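Local structure of DNA primase (Helicobacter pylori, 4EHS) at residues R106-Q111 with L129-Q134; S26-E31 with L100-L105; L48-G53 with G142-I147. The protein synthesises short RNA primers for DNA replication and stimulates the DnaB helicase, this chain being its C-terminal, helicase-binding domain. All blocks are in the same frame, centred on the assembly; numbering follows the deposited sequence.

Contact 1: residues R106-Q111 with L129-Q134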
ATOM      1  N   ARG A 106       4.733 -13.750  -4.764  1.00 16.56           N
ATOM      2  CA  ARG A 106       6.200 -13.763  -4.753  1.00 18.55           C
ATOM      3  C   ARG A 106       6.921 -12.725  -3.916  1.00 18.91           C
ATOM      4  O   ARG A 106       7.862 -13.057  -3.155  1.00 15.35           O
ATOM      5  CB  ARG A 106       6.776 -13.783  -6.154  1.00 18.50           C
ATOM      6  CG  ARG A 106       6.318 -15.121  -6.762  1.00 20.78           C
ATOM      7  CD  ARG A 106       7.147 -15.440  -7.965  1.00 22.89           C
ATOM      8  NE  ARG A 106       6.782 -16.768  -8.545  1.00 20.02           N
ATOM      9  CZ  ARG A 106       7.310 -17.147  -9.715  1.00 18.96           C
ATOM     10  NH1 ARG A 106       8.179 -16.349 -10.331  1.00 17.52           N
ATOM     11  NH2 ARG A 106       6.962 -18.286 -10.252  1.00 19.58           N
ATOM     12  N   TYR A 107       6.457 -11.489  -3.996  1.00 16.65           N
ATOM     13  CA  TYR A 107       7.015 -10.422  -3.158  1.00 16.77           C
ATOM     14  C   TYR A 107       6.905 -10.810  -1.660  1.00 14.70           C
ATOM     15  O   TYR A 107       7.872 -10.704  -0.916  1.00 18.91           O
ATOM     16  CB  TYR A 107       6.241  -9.124  -3.427  1.00 16.42           C
ATOM     17  CG  TYR A 107       6.639  -8.027  -2.483  1.00 17.37           C
ATOM     18  CD1 TYR A 107       7.711  -7.175  -2.779  1.00 22.12           C
ATOM     19  CD2 TYR A 107       5.942  -7.849  -1.302  1.00 18.01           C
ATOM     20  CE1 TYR A 107       8.103  -6.169  -1.897  1.00 24.81           C
ATOM     21  CE2 TYR A 107       6.337  -6.863  -0.410  1.00 20.01           C
ATOM     22  CZ  TYR A 107       7.380  -6.010  -0.725  1.00 25.71           C
ATOM     23  OH  TYR A 107       7.729  -5.016   0.207  1.00 28.28           O
ATOM     24  N   PHE A 108       5.754 -11.234  -1.229  1.00 15.95           N
ATOM     25  CA  PHE A 108       5.575 -11.573   0.205  1.00 15.51           C
ATOM     26  C   PHE A 108       6.316 -12.854   0.614  1.00 18.65           C
ATOM     27  O   PHE A 108       6.816 -12.943   1.761  1.00 17.71           O
ATOM     28  CB  PHE A 108       4.116 -11.637   0.608  1.00 15.22           C
ATOM     29  CG  PHE A 108       3.471 -10.286   0.740  1.00 14.08           C
ATOM     30  CD1 PHE A 108       3.795  -9.441   1.808  1.00 13.79           C
ATOM     31  CD2 PHE A 108       2.540  -9.854  -0.178  1.00 13.84           C
ATOM     32  CE1 PHE A 108       3.200  -8.179   1.922  1.00 15.37           C
ATOM     33  CE2 PHE A 108       1.896  -8.612  -0.039  1.00 14.09           C
ATOM     34  CZ  PHE A 108       2.246  -7.753   0.980  1.00 15.53           C
ATOM     35  N   GLU A 109       6.460 -13.803  -0.319  1.00 17.70           N
ATOM     36  CA  GLU A 109       7.276 -14.985  -0.009  1.00 21.06           C
ATOM     37  C   GLU A 109       8.725 -14.570   0.235  1.00 19.57           C
ATOM     38  O   GLU A 109       9.353 -15.032   1.218  1.00 21.28           O
ATOM     39  CB  GLU A 109       7.099 -16.032  -1.142  1.00 20.87           C
ATOM     40  CG  GLU A 109       5.759 -16.769  -1.064  1.00 25.55           C
ATOM     41  CD  GLU A 109       5.536 -17.745  -2.247  1.00 29.65           C
ATOM     42  OE1 GLU A 109       6.212 -17.553  -3.293  1.00 35.23           O
ATOM     43  OE2 GLU A 109       4.693 -18.676  -2.115  1.00 36.46           O
ATOM     44  N   ARG A 110       9.272 -13.681  -0.599  1.00 18.45           N
ATOM     45  CA  ARG A 110      10.567 -13.115  -0.359  1.00 20.73           C
ATOM     46  C   ARG A 110      10.662 -12.367   0.992  1.00 22.84           C
ATOM     47  O   ARG A 110      11.708 -12.421   1.652  1.00 24.24           O
ATOM     48  CB  ARG A 110      10.995 -12.152  -1.466  1.00 21.15           C
ATOM     49  CG  ARG A 110      11.326 -12.859  -2.786  1.00 22.99           C
ATOM     50  CD  ARG A 110      11.952 -11.928  -3.820  1.00 23.25           C
ATOM     51  NE  ARG A 110      11.316 -10.646  -4.098  1.00 25.98           N
ATOM     52  CZ  ARG A 110      10.289 -10.451  -4.951  1.00 23.01           C
ATOM     53  NH1 ARG A 110       9.744 -11.472  -5.599  1.00 18.65           N
ATOM     54  NH2 ARG A 110       9.845  -9.213  -5.151  1.00 21.11           N
ATOM     55  N   GLN A 111       9.622 -11.625   1.353  1.00 19.57           N
ATOM     56  CA  GLN A 111       9.609 -10.934   2.632  1.00 20.82           C
ATOM     57  C   GLN A 111       9.814 -11.900   3.786  1.00 20.12           C
ATOM     58  O   GLN A 111      10.503 -11.559   4.732  1.00 22.52           O
ATOM     59  CB  GLN A 111       8.287 -10.179   2.836  1.00 21.83           C
ATOM     60  CG  GLN A 111       8.218  -8.927   1.988  1.00 26.95           C
ATOM     61  CD  GLN A 111       9.428  -8.052   2.136  1.00 34.74           C
ATOM     62  OE1 GLN A 111      10.175  -7.844   1.193  1.00 44.79           O
ATOM     63  NE2 GLN A 111       9.634  -7.533   3.326  1.00 38.21           N
ATOM     64  N   LEU A 129       6.406  -9.922   9.650  1.00 16.99           N
ATOM     65  CA  LEU A 129       6.254 -11.327   9.333  1.00 16.69           C
ATOM     66  C   LEU A 129       4.782 -11.727   9.367  1.00 15.87           C
ATOM     67  O   LEU A 129       4.310 -12.411   8.520  1.00 14.64           O
ATOM     68  CB  LEU A 129       7.047 -12.201  10.290  1.00 17.12           C
ATOM     69  CG  LEU A 129       8.527 -12.201  10.090  1.00 17.93           C
ATOM     70  CD1 LEU A 129       9.236 -12.834  11.228  1.00 21.10           C
ATOM     71  CD2 LEU A 129       8.845 -12.923   8.888  1.00 19.11           C
ATOM     72  N   LYS A 130       4.089 -11.251  10.384  1.00 16.34           N
ATOM     73  CA  LYS A 130       2.681 -11.613  10.506  1.00 17.76           C
ATOM     74  C   LYS A 130       1.875 -11.095   9.303  1.00 15.97           C
ATOM     75  O   LYS A 130       1.081 -11.841   8.734  1.00 17.19           O
ATOM     76  CB  LYS A 130       2.113 -11.059  11.809  1.00 20.00           C
ATOM     77  CG  LYS A 130       0.666 -11.531  12.092  1.00 23.90           C
ATOM     78  CD  LYS A 130       0.267 -11.083  13.502  1.00 28.32           C
ATOM     79  CE  LYS A 130      -0.868 -11.951  14.032  1.00 33.70           C
ATOM     80  NZ  LYS A 130      -2.170 -11.387  13.621  1.00 42.53           N
ATOM     81  N   LYS A 131       2.164  -9.853   8.902  1.00 18.48           N
ATOM     82  CA  LYS A 131       1.527  -9.253   7.737  1.00 19.44           C
ATOM     83  C   LYS A 131       1.843 -10.005   6.454  1.00 18.25           C
ATOM     84  O   LYS A 131       0.935 -10.251   5.639  1.00 17.35           O
ATOM     85  CB  LYS A 131       1.946  -7.810   7.603  1.00 23.30           C
ATOM     86  CG  LYS A 131       1.167  -7.093   6.481  1.00 32.10           C
ATOM     87  CD  LYS A 131       2.097  -6.475   5.408  1.00 38.75           C
ATOM     88  CE  LYS A 131       1.380  -5.498   4.435  1.00 41.58           C
ATOM     89  NZ  LYS A 131       1.796  -4.078   4.616  1.00 40.23           N
ATOM     90  N   ALA A 132       3.091 -10.415   6.266  1.00 15.27           N
ATOM     91  CA  ALA A 132       3.424 -11.186   5.041  1.00 16.26           C
ATOM     92  C   ALA A 132       2.717 -12.527   5.017  1.00 17.89           C
ATOM     93  O   ALA A 132       2.272 -12.954   4.003  1.00 18.89           O
ATOM     94  CB  ALA A 132       4.906 -11.404   4.940  1.00 13.84           C
ATOM     95  N   ARG A 133       2.667 -13.227   6.165  1.00 17.24           N
ATOM     96  CA  ARG A 133       1.944 -14.522   6.226  1.00 18.71           C
ATOM     97  C   ARG A 133       0.459 -14.381   5.941  1.00 19.49           C
ATOM     98  O   ARG A 133      -0.155 -15.233   5.242  1.00 21.45           O
ATOM     99  CB  ARG A 133       2.119 -15.202   7.608  1.00 19.95           C
ATOM    100  CG  ARG A 133       3.475 -15.834   7.828  1.00 22.28           C
ATOM    101  CD  ARG A 133       3.528 -16.575   9.247  1.00 23.00           C
ATOM    102  NE  ARG A 133       4.804 -16.280   9.917  1.00 26.20           N
ATOM    103  CZ  ARG A 133       5.939 -16.837   9.559  1.00 28.10           C
ATOM    104  NH1 ARG A 133       5.873 -17.743   8.584  1.00 26.22           N
ATOM    105  NH2 ARG A 133       7.138 -16.481  10.121  1.00 33.30           N
ATOM    106  N   GLN A 134      -0.117 -13.327   6.506  1.00 18.95           N
ATOM    107  CA  GLN A 134      -1.503 -13.063   6.323  1.00 20.83           C
ATOM    108  C   GLN A 134      -1.741 -12.802   4.835  1.00 20.40           C
ATOM    109  O   GLN A 134      -2.728 -13.320   4.241  1.00 20.65           O
ATOM    110  CB  GLN A 134      -1.971 -11.883   7.143  1.00 24.35           C
ATOM    111  CG  GLN A 134      -3.488 -11.728   7.005  1.00 33.08           C
ATOM    112  CD  GLN A 134      -4.041 -10.468   7.640  1.00 37.62           C
ATOM    113  OE1 GLN A 134      -3.339  -9.465   7.766  1.00 42.94           O
ATOM    114  NE2 GLN A 134      -5.302 -10.522   8.063  1.00 44.52           N
TER
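F108 turns its ring out between the helices because its CG lies anti to the carbonyl carbon, beside the backbone N (chi1 -75°), while K131 sends CG the other way, anti to its own N, and then bends at chi2 so that the methylene chain comes back to the same ring. The two side chains run obliquely past each other: F108 CE1 lies 4.0 Å from K131 CD. One atom round the ring, F108 CD1 sits 3.7 Å from A132 CA and 3.9 Å from A132 CB, so the phenyl group comes up close to the backbone of the other helix. Alanine suits this place, since its single methyl lets a large aromatic approach the main chain; the axes of the two segments come within 8.9 Å, and the ring lies between them. That methyl also meets Q111 CB at 4.2 Å, one helical turn on from F108. Y107 covers one face of the phenyl ring, its CD2 3.9 Å above the plane over the centre. Lysine can serve here because its chain divides the work. The apolar methylenes pass close by the phenyl group, and the amine travels on to a salt bridge with E149 and a hydrogen bond to V52 O of the second subunit, which also contributes D49 to a salt bridge with K130. Between the two segments themselves the contact is purely van der Waals. The two segments run roughly antiparallel, at 145°, and their helices follow one another in the chain, forming a helical hairpin. F108 is further enclosed by A135, I136 and L139 of helix 122-140 and by I147 of the C-terminal tail, while A132 also packs on L112 of helix 96-117.

Contact 2: residues S26-E31 with L100-L105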
ATOM      1  N   SER A  26       6.662 -25.162 -15.352  1.00 51.57           N
ATOM      2  CA  SER A  26       5.732 -24.152 -15.953  1.00 52.47           C
ATOM      3  C   SER A  26       5.607 -22.840 -15.150  1.00 43.48           C
ATOM      4  O   SER A  26       5.438 -21.771 -15.754  1.00 49.61           O
ATOM      5  CB  SER A  26       4.351 -24.756 -16.137  1.00 52.54           C
ATOM      6  OG  SER A  26       3.750 -24.876 -14.873  1.00 52.96           O
ATOM      7  N   ALA A  27       5.630 -22.936 -13.814  1.00 38.37           N
ATOM      8  CA  ALA A  27       5.872 -21.793 -12.929  1.00 31.08           C
ATOM      9  C   ALA A  27       6.954 -20.897 -13.544  1.00 28.07           C
ATOM     10  O   ALA A  27       8.096 -21.349 -13.781  1.00 29.36           O
ATOM     11  CB  ALA A  27       6.349 -22.247 -11.567  1.00 29.18           C
ATOM     12  N   PRO A  28       6.609 -19.608 -13.767  1.00 23.66           N
ATOM     13  CA  PRO A  28       7.497 -18.734 -14.514  1.00 19.85           C
ATOM     14  C   PRO A  28       8.626 -18.186 -13.688  1.00 17.15           C
ATOM     15  O   PRO A  28       8.561 -18.155 -12.458  1.00 17.68           O
ATOM     16  CB  PRO A  28       6.566 -17.574 -14.960  1.00 20.74           C
ATOM     17  CG  PRO A  28       5.515 -17.546 -13.846  1.00 20.83           C
ATOM     18  CD  PRO A  28       5.319 -18.947 -13.423  1.00 20.81           C
ATOM     19  N   SER A  29       9.641 -17.698 -14.387  1.00 17.58           N
ATOM     20  CA  SER A  29      10.720 -16.941 -13.781  1.00 17.04           C
ATOM     21  C   SER A  29      10.135 -15.581 -13.350  1.00 16.46           C
ATOM     22  O   SER A  29       9.037 -15.171 -13.859  1.00 14.11           O
ATOM     23  CB  SER A  29      11.874 -16.690 -14.766  1.00 17.57           C
ATOM     24  OG  SER A  29      11.517 -15.678 -15.776  1.00 17.87           O
ATOM     25  N   LEU A  30      10.807 -14.905 -12.400  1.00 14.85           N
ATOM     26  CA  LEU A  30      10.277 -13.637 -11.980  1.00 15.39           C
ATOM     27  C   LEU A  30      10.378 -12.627 -13.122  1.00 15.59           C
ATOM     28  O   LEU A  30       9.465 -11.825 -13.322  1.00 15.74           O
ATOM     29  CB  LEU A  30      10.996 -13.125 -10.720  1.00 15.89           C
ATOM     30  CG  LEU A  30      10.466 -11.840 -10.110  1.00 16.58           C
ATOM     31  CD1 LEU A  30       9.093 -12.121  -9.564  1.00 16.78           C
ATOM     32  CD2 LEU A  30      11.532 -11.353  -9.076  1.00 15.35           C
ATOM     33  N   GLU A  31      11.420 -12.726 -13.957  1.00 17.62           N
ATOM     34  CA  GLU A  31      11.629 -11.723 -14.980  1.00 16.25           C
ATOM     35  C   GLU A  31      10.494 -11.908 -16.003  1.00 14.26           C
ATOM     36  O   GLU A  31       9.876 -10.907 -16.433  1.00 14.35           O
ATOM     37  CB  GLU A  31      13.044 -11.828 -15.625  1.00 18.56           C
ATOM     38  CG  GLU A  31      13.112 -11.010 -16.897  1.00 24.69           C
ATOM     39  CD  GLU A  31      14.537 -10.736 -17.374  1.00 32.56           C
ATOM     40  OE1 GLU A  31      15.497 -11.081 -16.669  1.00 33.54           O
ATOM     41  OE2 GLU A  31      14.685 -10.139 -18.441  1.00 40.77           O
ATOM     42  N   LEU A 100      -1.130 -10.851 -11.626  1.00 12.74           N
ATOM     43  CA  LEU A 100      -0.808  -9.788 -10.635  1.00 13.34           C
ATOM     44  C   LEU A 100      -0.725 -10.448  -9.228  1.00 15.94           C
ATOM     45  O   LEU A 100       0.215 -10.188  -8.411  1.00 14.38           O
ATOM     46  CB  LEU A 100      -1.875  -8.657 -10.695  1.00 12.81           C
ATOM     47  CG  LEU A 100      -1.630  -7.565  -9.652  1.00 14.14           C
ATOM     48  CD1 LEU A 100      -0.293  -6.824  -9.748  1.00 14.71           C
ATOM     49  CD2 LEU A 100      -2.841  -6.617  -9.770  1.00 14.98           C
ATOM     50  N   ARG A 101      -1.657 -11.334  -8.955  1.00 14.70           N
ATOM     51  CA  ARG A 101      -1.659 -11.984  -7.647  1.00 17.09           C
ATOM     52  C   ARG A 101      -0.362 -12.795  -7.441  1.00 17.46           C
ATOM     53  O   ARG A 101       0.227 -12.815  -6.348  1.00 15.94           O
ATOM     54  CB  ARG A 101      -2.912 -12.893  -7.466  1.00 17.34           C
ATOM     55  CG  ARG A 101      -4.201 -12.212  -7.004  1.00 22.63           C
ATOM     56  CD  ARG A 101      -5.286 -13.198  -6.420  1.00 21.08           C
ATOM     57  NE  ARG A 101      -5.455 -14.351  -7.278  1.00 24.85           N
ATOM     58  CZ  ARG A 101      -6.171 -14.362  -8.419  1.00 23.92           C
ATOM     59  NH1 ARG A 101      -6.882 -13.298  -8.791  1.00 29.10           N
ATOM     60  NH2 ARG A 101      -6.208 -15.485  -9.155  1.00 28.82           N
ATOM     61  N   LEU A 102       0.112 -13.462  -8.492  1.00 15.22           N
ATOM     62  CA  LEU A 102       1.343 -14.246  -8.329  1.00 14.60           C
ATOM     63  C   LEU A 102       2.559 -13.374  -8.124  1.00 14.59           C
ATOM     64  O   LEU A 102       3.382 -13.712  -7.311  1.00 13.79           O
ATOM     65  CB  LEU A 102       1.491 -15.142  -9.587  1.00 16.00           C
ATOM     66  CG  LEU A 102       2.681 -16.088  -9.570  1.00 17.85           C
ATOM     67  CD1 LEU A 102       2.446 -17.085  -8.459  1.00 18.88           C
ATOM     68  CD2 LEU A 102       2.844 -16.775 -10.971  1.00 18.63           C
ATOM     69  N   LEU A 103       2.627 -12.206  -8.798  1.00 11.73           N
ATOM     70  CA  LEU A 103       3.712 -11.298  -8.581  1.00 12.63           C
ATOM     71  C   LEU A 103       3.736 -10.811  -7.121  1.00 12.39           C
ATOM     72  O   LEU A 103       4.803 -10.781  -6.479  1.00 12.24           O
ATOM     73  CB  LEU A 103       3.557 -10.078  -9.509  1.00 12.11           C
ATOM     74  CG  LEU A 103       4.728  -9.101  -9.431  1.00 12.90           C
ATOM     75  CD1 LEU A 103       5.919  -9.740 -10.059  1.00 16.03           C
ATOM     76  CD2 LEU A 103       4.274  -7.893 -10.252  1.00 14.89           C
ATOM     77  N   ILE A 104       2.550 -10.451  -6.623  1.00 12.70           N
ATOM     78  CA  ILE A 104       2.462  -9.996  -5.226  1.00 13.00           C
ATOM     79  C   ILE A 104       2.804 -11.111  -4.263  1.00 14.68           C
ATOM     80  O   ILE A 104       3.546 -10.847  -3.295  1.00 15.44           O
ATOM     81  CB  ILE A 104       1.088  -9.381  -4.938  1.00 13.48           C
ATOM     82  CG1 ILE A 104       0.869  -8.142  -5.825  1.00 11.81           C
ATOM     83  CG2 ILE A 104       0.973  -8.950  -3.450  1.00 12.97           C
ATOM     84  CD1 ILE A 104      -0.622  -7.733  -5.872  1.00 11.41           C
ATOM     85  N   LEU A 105       2.233 -12.301  -4.486  1.00 15.83           N
ATOM     86  CA  LEU A 105       2.557 -13.505  -3.663  1.00 18.55           C
ATOM     87  C   LEU A 105       4.057 -13.734  -3.613  1.00 18.96           C
ATOM     88  O   LEU A 105       4.633 -13.853  -2.494  1.00 17.80           O
ATOM     89  CB  LEU A 105       1.800 -14.770  -4.138  1.00 18.55           C
ATOM     90  CG  LEU A 105       2.127 -16.107  -3.438  1.00 21.41           C
ATOM     91  CD1 LEU A 105       1.578 -16.163  -2.033  1.00 21.90           C
ATOM     92  CD2 LEU A 105       1.612 -17.288  -4.223  1.00 26.26           C
TER
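P28 overlaps L102 through the outer corner of its pyrrolidine ring, CG lying 4.0 Å from L102 CD2 and CD almost as near. The leucine meets it end-on: with CG anti to the backbone N (chi1 -177°), L102 reaches out from helix 96-117 and presents a methyl to the ring. Two residues further along, L30 touches L103 in a different way, their side chains crossing at about a right angle with L30 CD1 4.0 Å from L103 CD1. Adjacent leucines on the helix thus serve two partners, L102 the proline in the lead-in and L103 the first turn of helix 30-43. Between P28 and L30 stands S29, the N-cap of that helix, whose OG accepts a hydrogen bond from F32 N. Serine suits the site because a short side-chain oxygen can satisfy an amide that has no carbonyl in a preceding turn, and proline suits the position before it, where the chain is extended and needs no N-H donor. The carbonyl of P28 turns to helix 96-117 as well, with R106 NH2 donating a hydrogen bond to P28 O, so a polar tie flanks the apolar one. L33 of helix 30-43 continues the packing over both L102 and L103, E34 reaches L103, and H62 from a loop lies against L30.

Contact 3: residues L48-G53 with G142-I147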
ATOM      1  N   LEU A  48      -3.839  -0.902 -15.458  1.00 15.47           N
ATOM      2  CA  LEU A  48      -2.891  -0.089 -14.705  1.00 17.25           C
ATOM      3  C   LEU A  48      -3.671   0.580 -13.553  1.00 18.11           C
ATOM      4  O   LEU A  48      -3.186   0.647 -12.419  1.00 16.90           O
ATOM      5  CB  LEU A  48      -2.226   0.955 -15.609  1.00 17.80           C
ATOM      6  CG  LEU A  48      -1.193   1.851 -14.833  1.00 17.91           C
ATOM      7  CD1 LEU A  48      -0.035   1.024 -14.277  1.00 17.42           C
ATOM      8  CD2 LEU A  48      -0.653   2.856 -15.841  1.00 20.01           C
ATOM      9  N   ASP A  49      -4.873   1.103 -13.839  1.00 18.35           N
ATOM     10  CA  ASP A  49      -5.687   1.731 -12.774  1.00 22.02           C
ATOM     11  C   ASP A  49      -5.858   0.786 -11.583  1.00 22.93           C
ATOM     12  O   ASP A  49      -5.667   1.174 -10.433  1.00 23.64           O
ATOM     13  CB  ASP A  49      -7.072   2.132 -13.309  1.00 22.85           C
ATOM     14  CG  ASP A  49      -7.001   3.087 -14.534  1.00 26.12           C
ATOM     15  OD1 ASP A  49      -5.960   3.703 -14.854  1.00 28.21           O
ATOM     16  OD2 ASP A  49      -8.050   3.166 -15.221  1.00 37.95           O
ATOM     17  N   LEU A  50      -6.204  -0.477 -11.863  1.00 22.29           N
ATOM     18  CA  LEU A  50      -6.335  -1.470 -10.807  1.00 20.95           C
ATOM     19  C   LEU A  50      -4.979  -1.699 -10.129  1.00 19.31           C
ATOM     20  O   LEU A  50      -4.854  -1.704  -8.880  1.00 17.07           O
ATOM     21  CB  LEU A  50      -6.819  -2.796 -11.416  1.00 22.26           C
ATOM     22  CG  LEU A  50      -6.924  -3.921 -10.375  1.00 28.05           C
ATOM     23  CD1 LEU A  50      -7.949  -3.580  -9.312  1.00 27.62           C
ATOM     24  CD2 LEU A  50      -7.280  -5.234 -11.056  1.00 27.40           C
ATOM     25  N   ALA A  51      -3.956  -1.937 -10.944  1.00 16.84           N
ATOM     26  CA  ALA A  51      -2.674  -2.431 -10.402  1.00 16.29           C
ATOM     27  C   ALA A  51      -2.070  -1.378  -9.473  1.00 15.52           C
ATOM     28  O   ALA A  51      -1.465  -1.733  -8.480  1.00 15.25           O
ATOM     29  CB  ALA A  51      -1.672  -2.768 -11.494  1.00 14.19           C
ATOM     30  N   VAL A  52      -2.252  -0.071  -9.766  1.00 16.66           N
ATOM     31  CA  VAL A  52      -1.574   0.921  -8.901  1.00 17.18           C
ATOM     32  C   VAL A  52      -2.210   0.990  -7.482  1.00 18.21           C
ATOM     33  O   VAL A  52      -1.608   1.609  -6.611  1.00 21.02           O
ATOM     34  CB  VAL A  52      -1.450   2.345  -9.552  1.00 18.06           C
ATOM     35  CG1 VAL A  52      -0.640   2.224 -10.836  1.00 21.80           C
ATOM     36  CG2 VAL A  52      -2.836   2.854  -9.776  1.00 17.62           C
ATOM     37  N   GLY A  53      -3.346   0.324  -7.280  1.00 16.04           N
ATOM     38  CA  GLY A  53      -3.938   0.050  -5.950  1.00 20.30           C
ATOM     39  C   GLY A  53      -3.102  -0.895  -5.093  1.00 22.56           C
ATOM     40  O   GLY A  53      -3.260  -0.912  -3.856  1.00 19.54           O
ATOM     41  N   GLY A 142      -7.294 -16.220  -3.241  1.00 30.50           N
ATOM     42  CA  GLY A 142      -7.699 -15.412  -4.403  1.00 33.07           C
ATOM     43  C   GLY A 142      -7.903 -13.904  -4.242  1.00 32.01           C
ATOM     44  O   GLY A 142      -8.442 -13.266  -5.160  1.00 30.13           O
ATOM     45  N   GLU A 143      -7.517 -13.316  -3.093  1.00 31.09           N
ATOM     46  CA  GLU A 143      -7.717 -11.878  -2.858  1.00 28.62           C
ATOM     47  C   GLU A 143      -6.459 -11.111  -3.230  1.00 28.25           C
ATOM     48  O   GLU A 143      -5.372 -11.561  -2.924  1.00 30.46           O
ATOM     49  CB  GLU A 143      -7.915 -11.502  -1.376  1.00 30.83           C
ATOM     50  CG  GLU A 143      -8.959 -12.188  -0.523  1.00 39.00           C
ATOM     51  CD  GLU A 143      -9.161 -11.415   0.763  1.00 35.88           C
ATOM     52  OE1 GLU A 143      -8.818 -10.204   0.785  1.00 38.27           O
ATOM     53  OE2 GLU A 143      -9.683 -11.996   1.746  1.00 39.76           O
ATOM     54  N   LEU A 144      -6.593  -9.913  -3.786  1.00 26.13           N
ATOM     55  CA  LEU A 144      -5.424  -9.088  -4.004  1.00 22.13           C
ATOM     56  C   LEU A 144      -5.104  -8.388  -2.684  1.00 23.09           C
ATOM     57  O   LEU A 144      -6.024  -8.078  -1.867  1.00 22.06           O
ATOM     58  CB  LEU A 144      -5.706  -8.024  -5.089  1.00 20.31           C
ATOM     59  CG  LEU A 144      -5.634  -8.579  -6.497  1.00 22.70           C
ATOM     60  CD1 LEU A 144      -6.225  -7.691  -7.595  1.00 25.24           C
ATOM     61  CD2 LEU A 144      -4.134  -8.763  -6.768  1.00 23.02           C
ATOM     62  N   VAL A 145      -3.830  -8.123  -2.458  1.00 17.52           N
ATOM     63  CA  VAL A 145      -3.393  -7.467  -1.201  1.00 18.86           C
ATOM     64  C   VAL A 145      -2.341  -6.474  -1.648  1.00 16.63           C
ATOM     65  O   VAL A 145      -1.495  -6.797  -2.490  1.00 14.95           O
ATOM     66  CB  VAL A 145      -2.746  -8.471  -0.201  1.00 21.95           C
ATOM     67  CG1 VAL A 145      -2.299  -7.794   1.088  1.00 24.22           C
ATOM     68  CG2 VAL A 145      -3.746  -9.582   0.118  1.00 26.48           C
ATOM     69  N   ALA A 146      -2.411  -5.258  -1.107  1.00 16.55           N
ATOM     70  CA  ALA A 146      -1.467  -4.174  -1.418  1.00 16.31           C
ATOM     71  C   ALA A 146      -0.109  -4.370  -0.787  1.00 19.78           C
ATOM     72  O   ALA A 146      -0.017  -4.832   0.364  1.00 20.00           O
ATOM     73  CB  ALA A 146      -2.076  -2.856  -0.922  1.00 21.62           C
ATOM     74  N   ILE A 147       0.956  -4.019  -1.501  1.00 19.90           N
ATOM     75  CA  ILE A 147       2.305  -3.869  -0.928  1.00 21.64           C
ATOM     76  C   ILE A 147       2.595  -2.408  -0.523  1.00 24.95           C
ATOM     77  O   ILE A 147       2.947  -1.558  -1.393  1.00 26.26           O
ATOM     78  CB  ILE A 147       3.361  -4.249  -2.006  1.00 18.37           C
ATOM     79  CG1 ILE A 147       3.052  -5.657  -2.455  1.00 20.77           C
ATOM     80  CG2 ILE A 147       4.808  -3.998  -1.528  1.00 20.17           C
ATOM     81  CD1 ILE A 147       3.808  -6.113  -3.703  1.00 20.89           C
TER
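L50 and L144 approach each other by their methyl ends, L50 CD2 standing 4.4 Å from L144 CD1. Their starting directions differ. L144 points its CB at helix 45-51 and keeps CG beside its backbone N (chi1 -79°), whereas L50 leaves its helix to one side and reaches across with CG anti to the N. Leucine fits both places, being long and branched enough to span a gap that the backbones leave wide. Nearer the C terminus the chains draw together, and A146 CB lies 3.7 Å from G53 O, a small methyl against a backbone carbonyl. G53 follows the helix end, where G53 N donates a 3.0 Å hydrogen bond to L50 O; having no side chain, it avoids pressing on that same oxygen. The partner segment is an extended tail, released from helix 122-140 by a Schellman motif in which G142 takes the positive phi of 86°, a value that glycine adopts readily. I147 anchors this tail through backbone hydrogen bonds with Y54, and L144 leans further on R101 and I104 of helix 96-117. A146 packs against A146 of the second subunit, consistent with the dimer formed in solution. With one loose methyl pair and one methyl-to-carbonyl touch, the interface between the segments is small and held by van der Waals contact, and the tail's placement probably rests more on neighbours such as Y54.

How the contacts relate
From the N terminus, the lead-in at 26-31 waits until 100-105 for its partner, so contact 2 closes a long loop that brings the start of helix 30-43 to helix 96-117. Contact 3 opens inside that loop, at 48-53, but closes beyond it at 142-147; the two therefore cross. Contact 1 opens just after contact 2 has closed and lies wholly within the loop of contact 3, joining the arms of the helical hairpin. Helix 96-117 serves contacts 1 and 2 in succession, while the C-terminal tail runs past both, with I147 touching Y107 and L144 touching I104. Contact 2 thus ties the hairpin to helix 30-43, and contact 3 brings the tail to helix 45-51.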